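Local coordinates for protein flavin prenyltransferase UbiX (PDB 6M8V) that probably makes the prenylated FMN cofactor of UbiD decarboxylases by linking a dimethylallyl group to the flavin N5 and C6 of FMN, at residues Lys2-Ile7 / Asn74-Val79; Asn30-Asn35 / Tyr60-Phe65. All coordinates share one frame; numbering follows the deposited sequence.

Contact 1 (Lys2-Ile7 / Asn74-Val79)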
loop_
_atom_site.group_PDB
_atom_site.type_symbol
_atom_site.label_atom_id
_atom_site.label_comp_id
_atom_site.label_asym_id
_atom_site.label_seq_id
_atom_site.Cartn_x
_atom_site.Cartn_y
_atom_site.Cartn_z
ATOM N N LYS A 2 -6.364 -17.351 34.046
ATOM C CA LYS A 2 -6.643 -18.488 33.177
ATOM C C LYS A 2 -5.829 -18.350 31.892
ATOM O O LYS A 2 -6.051 -17.422 31.106
ATOM C CB LYS A 2 -8.139 -18.580 32.868
ATOM C CG LYS A 2 -8.587 -19.919 32.297
ATOM C CD LYS A 2 -10.064 -19.889 31.930
ATOM C CE LYS A 2 -10.546 -21.240 31.418
ATOM N NZ LYS A 2 -11.996 -21.203 31.059
ATOM N N ILE A 3 -4.898 -19.277 31.681
ATOM C CA ILE A 3 -3.959 -19.227 30.570
ATOM C C ILE A 3 -4.155 -20.468 29.711
ATOM O O ILE A 3 -4.148 -21.591 30.227
ATOM C CB ILE A 3 -2.506 -19.129 31.066
ATOM C CG1 ILE A 3 -2.330 -17.879 31.929
ATOM C CG2 ILE A 3 -1.531 -19.115 29.887
ATOM C CD1 ILE A 3 -1.018 -17.838 32.691
ATOM N N ILE A 4 -4.326 -20.264 28.409
ATOM C CA ILE A 4 -4.414 -21.361 27.451
ATOM C C ILE A 4 -3.022 -21.598 26.879
ATOM O O ILE A 4 -2.443 -20.711 26.242
ATOM C CB ILE A 4 -5.425 -21.054 26.332
ATOM C CG1 ILE A 4 -6.645 -20.311 26.883
ATOM C CG2 ILE A 4 -5.847 -22.331 25.617
ATOM C CD1 ILE A 4 -7.542 -21.161 27.751
ATOM N N VAL A 5 -2.475 -22.786 27.112
ATOM C CA VAL A 5 -1.180 -23.173 26.566
ATOM C C VAL A 5 -1.429 -24.090 25.378
ATOM O O VAL A 5 -2.086 -25.129 25.513
ATOM C CB VAL A 5 -0.297 -23.854 27.625
ATOM C CG1 VAL A 5 0.964 -24.404 26.979
ATOM C CG2 VAL A 5 0.053 -22.872 28.731
ATOM N N CYS A 6 -0.913 -23.703 24.211
ATOM C CA CYS A 6 -1.112 -24.440 22.969
ATOM C C CYS A 6 0.243 -24.886 22.443
ATOM O O CYS A 6 1.102 -24.046 22.152
ATOM C CB CYS A 6 -1.832 -23.578 21.925
ATOM S SG CYS A 6 -3.358 -22.760 22.491
ATOM N N ILE A 7 0.426 -26.196 22.303
ATOM C CA ILE A 7 1.666 -26.780 21.801
ATOM C C ILE A 7 1.431 -27.236 20.369
ATOM O O ILE A 7 0.566 -28.081 20.116
ATOM C CB ILE A 7 2.138 -27.957 22.670
ATOM C CG1 ILE A 7 1.977 -27.632 24.159
ATOM C CG2 ILE A 7 3.582 -28.315 22.335
ATOM C CD1 ILE A 7 2.488 -28.730 25.094
ATOM N N ASN A 74 -17.278 -17.728 26.578
ATOM C CA ASN A 74 -16.459 -18.154 27.703
ATOM C C ASN A 74 -15.169 -17.337 27.743
ATOM O O ASN A 74 -14.696 -16.824 26.727
ATOM C CB ASN A 74 -16.153 -19.650 27.612
ATOM C CG ASN A 74 -17.413 -20.500 27.624
ATOM O OD1 ASN A 74 -18.335 -20.240 28.392
ATOM N ND2 ASN A 74 -17.460 -21.516 26.768
ATOM N N LYS A 75 -14.597 -17.220 28.938
ATOM C CA LYS A 75 -13.548 -16.239 29.171
ATOM C C LYS A 75 -12.220 -16.897 29.529
ATOM O O LYS A 75 -12.177 -18.000 30.082
ATOM C CB LYS A 75 -13.972 -15.258 30.270
ATOM C CG LYS A 75 -15.326 -14.613 29.993
ATOM C CD LYS A 75 -15.467 -13.271 30.685
ATOM C CE LYS A 75 -15.775 -12.168 29.684
ATOM N NZ LYS A 75 -15.133 -10.873 30.058
ATOM N N PHE A 76 -11.137 -16.210 29.166
ATOM C CA PHE A 76 -9.791 -16.554 29.599
ATOM C C PHE A 76 -8.956 -15.283 29.588
ATOM O O PHE A 76 -9.365 -14.251 29.047
ATOM C CB PHE A 76 -9.158 -17.647 28.723
ATOM C CG PHE A 76 -9.135 -17.329 27.247
ATOM C CD1 PHE A 76 -8.185 -16.465 26.715
ATOM C CD2 PHE A 76 -10.046 -17.926 26.387
ATOM C CE1 PHE A 76 -8.162 -16.186 25.356
ATOM C CE2 PHE A 76 -10.025 -17.656 25.027
ATOM C CZ PHE A 76 -9.085 -16.787 24.511
ATOM N N ASP A 77 -7.774 -15.362 30.195
ATOM C CA ASP A 77 -6.913 -14.192 30.318
ATOM C C ASP A 77 -5.820 -14.120 29.261
ATOM O O ASP A 77 -5.489 -13.019 28.811
ATOM C CB ASP A 77 -6.270 -14.157 31.708
ATOM C CG ASP A 77 -7.283 -13.903 32.805
ATOM O OD1 ASP A 77 -8.039 -12.916 32.697
ATOM O OD2 ASP A 77 -7.329 -14.698 33.768
ATOM N N ALA A 78 -5.254 -15.254 28.851
ATOM C CA ALA A 78 -4.121 -15.220 27.937
ATOM C C ALA A 78 -3.997 -16.549 27.213
ATOM O O ALA A 78 -4.380 -17.601 27.734
ATOM C CB ALA A 78 -2.817 -14.903 28.678
ATOM N N VAL A 79 -3.448 -16.480 26.003
ATOM C CA VAL A 79 -3.101 -17.646 25.204
ATOM C C VAL A 79 -1.602 -17.616 24.961
ATOM O O VAL A 79 -1.040 -16.560 24.651
ATOM C CB VAL A 79 -3.858 -17.668 23.861
ATOM C CG1 VAL A 79 -3.536 -18.936 23.086
ATOM C CG2 VAL A 79 -5.339 -17.550 24.100
#

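Contact 2 (Asn30-Asn35 / Tyr60-Phe65). With FMN (flavin mononucleotide), chain B; FMN (flavin mononucleotide), chain C.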
loop_
_atom_site.group_PDB
_atom_site.type_symbol
_atom_site.label_atom_id
_atom_site.label_comp_id
_atom_site.label_asym_id
_atom_site.label_seq_id
_atom_site.Cartn_x
_atom_site.Cartn_y
_atom_site.Cartn_z
ATOM N N ASN A 30 -5.227 -24.238 30.891
ATOM C CA ASN A 30 -5.862 -25.121 29.923
ATOM C C ASN A 30 -4.861 -25.446 28.823
ATOM O O ASN A 30 -4.151 -24.562 28.336
ATOM C CB ASN A 30 -7.119 -24.482 29.331
ATOM C CG ASN A 30 -8.238 -24.342 30.348
ATOM O OD1 ASN A 30 -7.990 -24.219 31.544
ATOM N ND2 ASN A 30 -9.478 -24.357 29.873
ATOM N N LEU A 31 -4.796 -26.720 28.449
ATOM C CA LEU A 31 -3.765 -27.220 27.554
ATOM C C LEU A 31 -4.391 -27.830 26.311
ATOM O O LEU A 31 -5.373 -28.574 26.399
ATOM C CB LEU A 31 -2.894 -28.262 28.259
ATOM C CG LEU A 31 -1.747 -28.933 27.501
ATOM C CD1 LEU A 31 -0.688 -27.925 27.076
ATOM C CD2 LEU A 31 -1.134 -30.012 28.374
ATOM N N ILE A 32 -3.823 -27.498 25.154
ATOM C CA ILE A 32 -4.160 -28.132 23.886
ATOM C C ILE A 32 -2.856 -28.531 23.210
ATOM O O ILE A 32 -1.910 -27.739 23.166
ATOM C CB ILE A 32 -4.978 -27.201 22.967
ATOM C CG1 ILE A 32 -6.074 -26.478 23.752
ATOM C CG2 ILE A 32 -5.570 -27.992 21.806
ATOM C CD1 ILE A 32 -6.659 -25.276 23.025
ATOM N N ILE A 33 -2.807 -29.755 22.689
ATOM C CA ILE A 33 -1.621 -30.289 22.025
ATOM C C ILE A 33 -2.047 -30.808 20.659
ATOM O O ILE A 33 -2.921 -31.680 20.569
ATOM C CB ILE A 33 -0.948 -31.403 22.850
ATOM C CG1 ILE A 33 -0.650 -30.917 24.271
ATOM C CG2 ILE A 33 0.335 -31.870 22.177
ATOM C CD1 ILE A 33 -0.132 -32.003 25.207
ATOM N N SER A 34 -1.446 -30.269 19.600
ATOM C CA SER A 34 -1.780 -30.730 18.261
ATOM C C SER A 34 -1.197 -32.119 18.016
ATOM O O SER A 34 -0.255 -32.555 18.687
ATOM C CB SER A 34 -1.257 -29.761 17.200
ATOM O OG SER A 34 0.156 -29.821 17.115
ATOM N N ASN A 35 -1.765 -32.812 17.024
ATOM C CA ASN A 35 -1.299 -34.159 16.701
ATOM C C ASN A 35 0.181 -34.162 16.344
ATOM O O ASN A 35 0.922 -35.059 16.759
ATOM C CB ASN A 35 -2.126 -34.742 15.556
ATOM C CG ASN A 35 -3.461 -35.283 16.020
ATOM O OD1 ASN A 35 -3.623 -35.658 17.183
ATOM N ND2 ASN A 35 -4.430 -35.326 15.112
ATOM N N TYR A 60 -7.877 -30.297 26.332
ATOM C CA TYR A 60 -8.847 -30.487 25.264
ATOM C C TYR A 60 -8.124 -30.928 24.000
ATOM O O TYR A 60 -7.016 -30.466 23.713
ATOM C CB TYR A 60 -9.649 -29.209 24.991
ATOM C CG TYR A 60 -10.426 -28.694 26.179
ATOM C CD1 TYR A 60 -11.646 -29.262 26.541
ATOM C CD2 TYR A 60 -9.946 -27.635 26.936
ATOM C CE1 TYR A 60 -12.361 -28.786 27.629
ATOM C CE2 TYR A 60 -10.651 -27.154 28.019
ATOM C CZ TYR A 60 -11.856 -27.732 28.364
ATOM O OH TYR A 60 -12.551 -27.245 29.446
ATOM N N GLU A 61 -8.755 -31.831 23.255
ATOM C CA GLU A 61 -8.193 -32.267 21.988
ATOM C C GLU A 61 -8.265 -31.134 20.970
ATOM O O GLU A 61 -9.183 -30.310 20.991
ATOM C CB GLU A 61 -8.938 -33.499 21.472
ATOM C CG GLU A 61 -8.048 -34.537 20.799
ATOM C CD GLU A 61 -6.916 -35.008 21.691
ATOM O OE1 GLU A 61 -5.777 -34.531 21.512
ATOM O OE2 GLU A 61 -7.160 -35.858 22.569
ATOM N N ASN A 62 -7.279 -31.094 20.072
ATOM C CA ASN A 62 -7.221 -30.020 19.088
ATOM C C ASN A 62 -8.388 -30.058 18.111
ATOM O O ASN A 62 -8.606 -29.073 17.399
ATOM C CB ASN A 62 -5.898 -30.072 18.318
ATOM C CG ASN A 62 -5.524 -28.724 17.696
ATOM O OD1 ASN A 62 -6.066 -27.681 18.070
ATOM N ND2 ASN A 62 -4.587 -28.745 16.752
ATOM N N ASP A 63 -9.148 -31.151 18.065
ATOM C CA ASP A 63 -10.305 -31.239 17.186
ATOM C C ASP A 63 -11.625 -31.181 17.947
ATOM O O ASP A 63 -12.684 -31.401 17.353
ATOM C CB ASP A 63 -10.234 -32.510 16.336
ATOM C CG ASP A 63 -10.165 -33.780 17.173
ATOM O OD1 ASP A 63 -10.104 -33.696 18.419
ATOM O OD2 ASP A 63 -10.165 -34.871 16.569
ATOM N N ASP A 64 -11.589 -30.875 19.244
ATOM C CA ASP A 64 -12.794 -30.861 20.073
ATOM C C ASP A 64 -13.388 -29.455 20.061
ATOM O O ASP A 64 -13.191 -28.648 20.971
ATOM C CB ASP A 64 -12.471 -31.323 21.488
ATOM C CG ASP A 64 -13.682 -31.297 22.405
ATOM O OD1 ASP A 64 -14.822 -31.192 21.896
ATOM O OD2 ASP A 64 -13.489 -31.375 23.639
ATOM N N PHE A 65 -14.151 -29.164 19.008
ATOM C CA PHE A 65 -14.733 -27.833 18.903
ATOM C C PHE A 65 -15.880 -27.629 19.880
ATOM O O PHE A 65 -16.276 -26.485 20.122
ATOM C CB PHE A 65 -15.182 -27.559 17.469
ATOM C CG PHE A 65 -14.125 -26.897 16.634
ATOM C CD1 PHE A 65 -13.703 -25.606 16.924
ATOM C CD2 PHE A 65 -13.535 -27.568 15.573
ATOM C CE1 PHE A 65 -12.722 -24.995 16.169
ATOM C CE2 PHE A 65 -12.552 -26.960 14.808
ATOM C CZ PHE A 65 -12.146 -25.672 15.106
HETATM N N1 FMN B . -16.918 -20.285 14.263
HETATM C C2 FMN B . -17.276 -19.038 13.796
HETATM O O2 FMN B . -16.484 -18.460 13.070
HETATM N N3 FMN B . -18.489 -18.446 14.133
HETATM C C4 FMN B . -19.362 -19.147 14.954
HETATM O O4 FMN B . -20.460 -18.692 15.289
HETATM C C4A FMN B . -19.002 -20.402 15.424
HETATM N N5 FMN B . -19.882 -21.068 16.238
HETATM C C5A FMN B . -19.549 -22.311 16.713
HETATM C C6 FMN B . -20.455 -22.961 17.529
HETATM C C7 FMN B . -20.144 -24.213 18.023
HETATM C C7M FMN B . -21.132 -24.907 18.900
HETATM C C8 FMN B . -18.935 -24.815 17.702
HETATM C C8M FMN B . -18.627 -26.175 18.248
HETATM C C9 FMN B . -18.022 -24.161 16.880
HETATM C C9A FMN B . -18.332 -22.901 16.382
HETATM N N10 FMN B . -17.441 -22.235 15.558
HETATM C C10 FMN B . -17.781 -20.979 15.084
HETATM C "C1'" FMN B . -16.114 -22.857 15.203
HETATM C "C2'" FMN B . -16.090 -23.422 13.787
HETATM O "O2'" FMN B . -17.042 -24.456 13.670
HETATM C "C3'" FMN B . -14.721 -23.978 13.427
HETATM O "O3'" FMN B . -13.834 -22.920 13.130
HETATM C "C4'" FMN B . -14.815 -24.965 12.263
HETATM O "O4'" FMN B . -13.525 -25.425 11.938
HETATM C "C5'" FMN B . -15.474 -24.384 11.015
HETATM O "O5'" FMN B . -15.298 -25.294 9.946
HETATM P P FMN B . -16.242 -25.270 8.635
HETATM O O1P FMN B . -17.645 -25.619 9.039
HETATM O O2P FMN B . -16.234 -23.871 8.067
HETATM O O3P FMN B . -15.720 -26.248 7.612
HETATM N N1 FMN C . 7.727 -26.629 11.503
HETATM C C2 FMN C . 8.157 -25.372 11.873
HETATM O O2 FMN C . 7.564 -24.414 11.404
HETATM N N3 FMN C . 9.226 -25.186 12.743
HETATM C C4 FMN C . 9.863 -26.308 13.258
HETATM O O4 FMN C . 10.812 -26.223 14.043
HETATM C C4A FMN C . 9.430 -27.572 12.887
HETATM N N5 FMN C . 10.082 -28.661 13.406
HETATM C C5A FMN C . 9.671 -29.922 13.056
HETATM C C6 FMN C . 10.343 -31.001 13.597
HETATM C C7 FMN C . 9.952 -32.281 13.259
HETATM C C7M FMN C . 10.683 -33.439 13.852
HETATM C C8 FMN C . 8.891 -32.484 12.387
HETATM C C8M FMN C . 8.485 -33.883 12.042
HETATM C C9 FMN C . 8.212 -31.398 11.842
HETATM C C9A FMN C . 8.604 -30.108 12.179
HETATM N N10 FMN C . 7.941 -29.013 11.654
HETATM C C10 FMN C . 8.362 -27.743 12.008
HETATM C "C1'" FMN C . 6.794 -29.202 10.693
HETATM C "C2'" FMN C . 5.436 -28.970 11.346
HETATM O "O2'" FMN C . 5.234 -29.915 12.374
HETATM C "C3'" FMN C . 4.301 -29.095 10.342
HETATM O "O3'" FMN C . 4.231 -27.929 9.546
HETATM C "C4'" FMN C . 2.970 -29.365 11.044
HETATM O "O4'" FMN C . 1.943 -29.435 10.084
HETATM C "C5'" FMN C . 2.607 -28.323 12.098
HETATM O "O5'" FMN C . 1.270 -28.543 12.509
HETATM P P FMN C . 0.702 -27.980 13.912
HETATM O O1P FMN C . 1.429 -28.657 15.039
HETATM O O2P FMN C . 0.976 -26.497 13.979
HETATM O O3P FMN C . -0.782 -28.238 14.001
HETATM O O HOH W 1 -12.109 -24.959 30.382
HETATM O O HOH W 2 -4.102 -31.525 15.880
#

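Contact 1 (Lys2-Ile7 / Asn74-Val79)
Lys2 and Asp77 begin the pairing of strand 2-7 with the segment 74-79 that leads into strand 78-84. Lys2 O takes two backbone donors in its carbonyl plane, Asp77 N at 2.8 Å and Ala78 N at 3.2 Å. Lys2 N donates to Asp77 OD2 at 2.8 Å, nearly straight (166°); the oxygen accepts through its anti lone pair. Ile4 N continues the parallel pairing with Ala78 O at 2.7 Å, and the ladder runs on to Val80. The amine of Lys2 makes a weak bond to Lys75 O at the end of an extended chain.

The apolar contacts centre on Phe76. Ile4 CG1 sits over one face of its ring in a CH-pi contact, 4.2 Å from the centroid. The ring reaches this place with CG between its backbone N and carbonyl carbon (chi1 55°). Val79 packs beside it: its CG2 lies against Ile4 CG1, and CG1 is 3.9 Å from Cys6 SG. Ile3 and Ala78 meet more loosely on the other face of the sheet.

Helix 100-110 packs on the Phe76 and Val79 side, through Ile107 and Ala108. Arg113 makes a cation-pi contact with Phe76. Strand 28-33 pairs with the other edge of strand 2-7.

Contact 2 (Asn30-Asn35 / Tyr60-Phe65)
Ile32 and Tyr60 meet where strand 58-61, outermost within this chain, lies beside strand 28-33 in the parallel sheet. The backbones are joined by Tyr60 N donating to Leu31 O at 3.0 Å. At the start of the pair, Asn30 ND2 comes to the edge of the Tyr60 ring, in its plane and 3.6 Å from CE2. Amide and ring are turned 46° apart. A water accepts from Asn30 ND2 and also bonds Tyr60 OH, so it bridges the two polar ends.

Further on, Ile32 keeps CG1 on the backbone N side (chi1 -44°), which turns CG2 towards the 60-65 segment. This methyl packs on Tyr60 O at 3.4 Å and on Asn62 CA at 3.8 Å. The Asn62 amide is fixed at both ends: OD1 accepts from Ile101 N, and ND2 donates to a water that also accepts from Asn35 N. ND2 also packs on Ser34 CB.

Ser34 OG donates to O1P of one FMN at 2.7 Å and accepts from Ala37 N as the N-cap of helix 35-45. Beyond the turn from Glu61 to Asp64, the Phe65 ring lays a face under C3' of a second FMN, which is held by another subunit. With an alanine in place of Phe65 the ring is gone, which would probably open a gap beside C3' and let the ribityl chain shift. A phosphate bound where a parallel strand passes into a helix is typical of Rossmann-like flavoprotein folds.

Contacts 1 and 2 lie in one parallel sheet, their centres about 12 Å apart. Strand 2-7 of contact 1 and strand 28-33 of contact 2 are neighbours, and Val5 N to Asn30 O and Ile7 N to Ile32 O are probable hydrogen bonds between them. Along the chain contact 2 is nested within the loop closed by contact 1. Strand 58-61 ends one half of the sheet, and the chain then returns to the centre as strand 78-84, on the far side of strand 2-7. With strands 114-119 and 141-142 beyond, this makes the 3-2-1-4-5-6 order of a Rossmann-like fold. Contact 2 reaches FMN directly, whereas contact 1 belongs to the sheet core.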